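Local coordinates for Tlr1174 protein (Synechococcus elongatus, PDB 2OZT) that catalyses the metal-dependent dehydration of 2-succinyl-6-hydroxy-2,4-cyclohexadiene-1-carboxylate to 2-succinylbenzoate, a step in phylloquinone biosynthesis, at residues A[199-204]-A[221-226]; A[240-245]-A[261-266]. All coordinates share one frame; numbering follows the deposited sequence.

Interaction 1 (A[199-204]-A[221-226]); sequences LPPDQW and DESVVS. With NA (sodium ion), chain D; PO4 (phosphate ion), chain C.
Ser223 swings its OG to the side of its own backbone N, opposite the carbonyl carbon (chi1 -75°), and so sets the hydroxyl against Pro201, 3.5 Å from Pro201 CA. Glu222 starts out the same way: its CB lies 3.8 Å from Pro201 CG, but the chain then bends at chi2 (87°) and carries the carboxylate off to the metal. The two segments are neighbouring loops at the C-terminal ends of strands 192-196 and 218-220 in the barrel domain of the enolase superfamily, where the metal-binding acids gather. Each makes a type I turn, Pro200 to Gln203 and Asp221 to Val224, and Pro201 CB and CG rest against the second turn. The direct contact is small, all van der Waals; a water bridges it, donating to Pro201 O at 2.7 Å and also hydrogen-bonded to Ser223 OG. Gln197, just before the first segment, gives its NE2 to that same OG, so two hydrogen-bond partners, the water and Gln197, hold the hydroxyl. From within the second turn, Asp221 OD2 and Glu222 OE1 bind the sodium ion together with Asp167, while the second Glu222 oxygen, OE2, takes a hydrogen bond from Asn169 that helps fix the carboxylate's rotation. Asp221 and Asp167, with Glu196, are the magnesium ligands, so the sodium probably sits in or near the magnesium site. Away from this site, the extended Gln203 chain reaches a phosphate, probably from the crystallisation liquor and also bound by Arg174 N; Gln203 NE2 donates to its O4 at 3.1 Å, nearly straight at 165°.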
# COMPACT_ATOMS: atom_id res chain seq x y z
N LEU A 199 7.19 -10.71 11.86
CA LEU A 199 6.46 -11.96 12.18
C LEU A 199 5.15 -11.97 11.44
O LEU A 199 4.66 -10.89 11.09
CB LEU A 199 6.20 -12.06 13.70
CG LEU A 199 7.42 -12.01 14.64
CD1 LEU A 199 6.94 -11.98 16.08
CD2 LEU A 199 8.27 -13.24 14.37
N PRO A 200 4.57 -13.15 11.23
CA PRO A 200 3.26 -13.20 10.57
C PRO A 200 2.20 -12.57 11.46
O PRO A 200 2.35 -12.47 12.66
CB PRO A 200 2.99 -14.70 10.35
CG PRO A 200 3.92 -15.42 11.28
CD PRO A 200 5.08 -14.49 11.61
N PRO A 201 1.11 -12.06 10.85
CA PRO A 201 0.08 -11.36 11.59
C PRO A 201 -0.55 -12.13 12.73
O PRO A 201 -1.01 -11.50 13.66
CB PRO A 201 -0.97 -11.06 10.53
CG PRO A 201 -0.20 -10.99 9.28
CD PRO A 201 0.90 -12.00 9.40
N ASP A 202 -0.54 -13.46 12.67
CA ASP A 202 -1.15 -14.21 13.76
C ASP A 202 -0.38 -14.07 15.07
O ASP A 202 -0.95 -14.31 16.16
CB ASP A 202 -1.32 -15.69 13.39
CG ASP A 202 0.01 -16.40 13.24
OD1 ASP A 202 0.76 -16.04 12.32
OD2 ASP A 202 0.31 -17.30 14.06
N GLN A 203 0.92 -13.76 15.00
CA GLN A 203 1.77 -13.62 16.18
C GLN A 203 1.76 -12.19 16.68
O GLN A 203 2.79 -11.59 16.93
CB GLN A 203 3.20 -14.08 15.86
CG GLN A 203 3.25 -15.59 15.53
CD GLN A 203 4.63 -16.17 15.39
OE1 GLN A 203 5.54 -15.54 14.87
NE2 GLN A 203 4.78 -17.42 15.83
N TRP A 204 0.55 -11.66 16.88
CA TRP A 204 0.42 -10.25 17.26
C TRP A 204 1.01 -9.91 18.62
O TRP A 204 1.54 -8.83 18.81
CB TRP A 204 -1.04 -9.81 17.16
CG TRP A 204 -1.99 -10.42 18.17
CD1 TRP A 204 -2.79 -11.51 17.97
CD2 TRP A 204 -2.26 -9.94 19.48
NE1 TRP A 204 -3.55 -11.75 19.11
CE2 TRP A 204 -3.24 -10.80 20.05
CE3 TRP A 204 -1.76 -8.89 20.25
CZ2 TRP A 204 -3.72 -10.63 21.35
CZ3 TRP A 204 -2.26 -8.71 21.56
CH2 TRP A 204 -3.23 -9.58 22.07
N ASP A 221 2.50 -4.30 8.06
CA ASP A 221 2.09 -4.25 6.64
C ASP A 221 0.99 -5.27 6.46
O ASP A 221 -0.18 -4.90 6.42
CB ASP A 221 3.32 -4.49 5.74
CG ASP A 221 3.01 -4.46 4.26
OD1 ASP A 221 2.00 -3.84 3.83
OD2 ASP A 221 3.79 -5.05 3.47
N GLU A 222 1.33 -6.55 6.36
CA GLU A 222 0.31 -7.59 6.27
C GLU A 222 -0.66 -7.51 7.43
O GLU A 222 -1.85 -7.86 7.27
CB GLU A 222 1.00 -8.97 6.24
CG GLU A 222 1.71 -9.32 4.90
CD GLU A 222 3.15 -8.85 4.74
OE1 GLU A 222 3.62 -8.00 5.53
OE2 GLU A 222 3.84 -9.31 3.77
N SER A 223 -0.21 -7.01 8.58
CA SER A 223 -1.08 -6.89 9.73
C SER A 223 -2.13 -5.78 9.63
O SER A 223 -3.11 -5.80 10.42
CB SER A 223 -0.27 -6.64 11.01
OG SER A 223 0.39 -7.83 11.47
N VAL A 224 -1.88 -4.81 8.75
CA VAL A 224 -2.77 -3.65 8.65
C VAL A 224 -3.28 -3.42 7.22
O VAL A 224 -2.65 -2.74 6.43
CB VAL A 224 -2.20 -2.35 9.29
CG1 VAL A 224 -2.14 -2.50 10.84
CG2 VAL A 224 -0.81 -1.99 8.76
N VAL A 225 -4.41 -4.02 6.93
CA VAL A 225 -5.05 -3.86 5.62
C VAL A 225 -6.21 -2.86 5.73
O VAL A 225 -6.23 -1.81 5.05
CB VAL A 225 -5.50 -5.24 5.10
CG1 VAL A 225 -6.28 -5.09 3.76
CG2 VAL A 225 -4.26 -6.17 4.94
N SER A 226 -7.13 -3.15 6.62
CA SER A 226 -8.35 -2.34 6.77
C SER A 226 -8.25 -1.30 7.88
O SER A 226 -7.39 -1.40 8.78
CB SER A 226 -9.53 -3.26 7.10
OG SER A 226 -9.34 -3.81 8.41
NA NA D . 5.72 -6.61 4.61
P PO4 C . 7.44 -19.91 16.04
O1 PO4 C . 6.88 -20.50 14.77
O2 PO4 C . 6.34 -20.01 17.07
O3 PO4 C . 8.70 -20.61 16.52
O4 PO4 C . 7.73 -18.44 15.88
O HOH W 1 -1.29 -8.80 13.34

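Interaction 2 (A[240-245]-A[261-266]); sequences GFFVIK and RGLEPQ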
# COMPACT_ATOMS: atom_id res chain seq x y z
N GLY A 240 5.27 1.64 16.55
CA GLY A 240 5.97 1.70 15.29
C GLY A 240 5.19 2.30 14.13
O GLY A 240 4.33 3.20 14.31
N PHE A 241 5.58 1.86 12.94
CA PHE A 241 4.99 2.39 11.72
C PHE A 241 3.85 1.54 11.19
O PHE A 241 3.69 0.37 11.51
CB PHE A 241 6.05 2.49 10.62
CG PHE A 241 7.09 3.53 10.90
CD1 PHE A 241 7.03 4.79 10.35
CD2 PHE A 241 8.17 3.21 11.74
CE1 PHE A 241 8.01 5.73 10.65
CE2 PHE A 241 9.17 4.13 12.00
CZ PHE A 241 9.09 5.41 11.47
N PHE A 242 3.00 2.18 10.38
CA PHE A 242 1.88 1.48 9.75
C PHE A 242 2.01 1.71 8.25
O PHE A 242 2.15 2.87 7.83
CB PHE A 242 0.57 2.18 10.14
CG PHE A 242 0.18 2.10 11.61
CD1 PHE A 242 -0.75 1.18 12.04
CD2 PHE A 242 0.68 3.03 12.53
CE1 PHE A 242 -1.15 1.15 13.40
CE2 PHE A 242 0.26 2.99 13.87
CZ PHE A 242 -0.64 2.06 14.28
N VAL A 243 2.04 0.64 7.47
CA VAL A 243 2.10 0.79 6.01
C VAL A 243 0.64 0.73 5.51
O VAL A 243 -0.02 -0.31 5.64
CB VAL A 243 2.95 -0.32 5.37
CG1 VAL A 243 3.00 -0.17 3.85
CG2 VAL A 243 4.38 -0.30 5.98
N ILE A 244 0.12 1.85 5.02
CA ILE A 244 -1.29 1.96 4.65
C ILE A 244 -1.46 1.74 3.16
O ILE A 244 -0.85 2.47 2.35
CB ILE A 244 -1.77 3.39 4.96
CG1 ILE A 244 -1.62 3.75 6.45
CG2 ILE A 244 -3.25 3.60 4.51
CD1 ILE A 244 -2.37 2.80 7.42
N LYS A 245 -2.28 0.75 2.81
CA LYS A 245 -2.66 0.55 1.40
C LYS A 245 -4.02 1.17 1.20
O LYS A 245 -5.05 0.57 1.47
CB LYS A 245 -2.75 -0.94 1.04
CG LYS A 245 -1.38 -1.64 0.92
CD LYS A 245 -0.59 -1.84 2.25
CE LYS A 245 -1.33 -2.68 3.29
NZ LYS A 245 -0.42 -2.78 4.55
N ARG A 261 -7.73 11.50 15.91
CA ARG A 261 -7.58 10.75 17.15
C ARG A 261 -6.10 10.27 17.32
O ARG A 261 -5.17 11.05 17.10
CB ARG A 261 -8.64 9.61 17.20
CG ARG A 261 -10.08 10.13 16.99
CD ARG A 261 -11.10 9.00 16.83
NE ARG A 261 -12.49 9.49 16.80
CZ ARG A 261 -13.54 8.76 16.40
NH1 ARG A 261 -13.39 7.50 15.97
NH2 ARG A 261 -14.75 9.30 16.42
N GLY A 262 -5.87 9.01 17.69
CA GLY A 262 -4.55 8.57 18.18
C GLY A 262 -3.46 8.17 17.19
O GLY A 262 -2.33 7.87 17.57
N LEU A 263 -3.77 8.18 15.89
CA LEU A 263 -2.78 7.75 14.92
C LEU A 263 -1.85 8.89 14.57
O LEU A 263 -2.29 10.01 14.32
CB LEU A 263 -3.53 7.23 13.69
CG LEU A 263 -2.71 6.63 12.56
CD1 LEU A 263 -2.02 5.30 12.99
CD2 LEU A 263 -3.63 6.37 11.40
N GLU A 264 -0.55 8.63 14.60
CA GLU A 264 0.43 9.69 14.29
C GLU A 264 0.77 9.78 12.80
O GLU A 264 1.22 8.78 12.22
CB GLU A 264 1.74 9.40 15.03
CG GLU A 264 1.60 9.46 16.55
CD GLU A 264 1.40 10.86 17.06
OE1 GLU A 264 1.74 11.83 16.33
OE2 GLU A 264 0.90 11.00 18.19
N PRO A 265 0.58 10.96 12.18
CA PRO A 265 0.93 11.08 10.75
C PRO A 265 2.35 10.66 10.44
O PRO A 265 2.62 10.06 9.40
CB PRO A 265 0.72 12.60 10.46
CG PRO A 265 -0.25 13.05 11.52
CD PRO A 265 -0.01 12.20 12.73
N GLN A 266 3.31 10.97 11.32
CA GLN A 266 4.71 10.62 11.07
C GLN A 266 4.97 9.12 11.07
O GLN A 266 5.99 8.69 10.58
CB GLN A 266 5.57 11.34 12.12
CG GLN A 266 7.12 11.23 11.94
CD GLN A 266 7.72 9.94 12.43
OE1 GLN A 266 7.18 9.27 13.33
NE2 GLN A 266 8.86 9.55 11.82
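Leu263 lays one methyl over a face of the Phe242 ring: CD1 stands 3.7 Å from the ring centroid and 24° off its normal, a CH-pi contact displaced toward the rim. Phe242 CE2 is the ring carbon nearest to Leu263 CD1, at 3.4 Å. With CG anti to the backbone N (chi1 -175°), the leucine chain is carried across to the ring. The Phe242 ring also meets Trp238 edge-to-face, and both Phe242 and Leu263 touch Val234 of helix 227-235 and Leu268 of strand 268-270. This is the layer between the strands and the outer helices of the enolase-type barrel: strand 241-244 passes through helices 246-249 and 252-260 to the loop 261-266, which leads into the adjacent parallel strand 268-270. Phe241, one residue earlier, projects to the other side of the strand, into the barrel interior. Its CE1 approaches Gln266 O obliquely at 3.6 Å, and its ring is turned 65° from the side-chain amide of Gln266, whose NE2 stays 4.1 Å from CE1. His294 NE2 donates to Gln266 O and also sets its ring edge-to-face with Phe241, while Arg267 adds a cation-pi contact. Replacing Phe241 by an alanine is likely to open a gap beside Gln266 and leave His294 and Arg267 without their aromatic partner. At the far end of the strand, Lys245 folds back so that NZ donates to Val243 O at 2.7 Å, from above the carbonyl plane.

In the fold
The two contacts follow one another along the chain, with centres about 14 Å apart, and meet at Lys245, the predicted proton acceptor. Lys245 NZ of interaction 2 forms a salt bridge to Asp221 OD1 of interaction 1 at 2.7 Å and probably a hydrogen bond to Val224 O at 2.9 Å. Asp221 thereby faces both ways: OD2 to the sodium ion, OD1 to the lysine. Beside this link, Val224 CG2 packs 3.6 Å from Val243 O. Interaction 1 thus lies at the metal site itself, whereas the aromatic contacts of interaction 2 sit toward the opposite end of strand 241-244, the Phe241 side chain about 11 Å from the sodium.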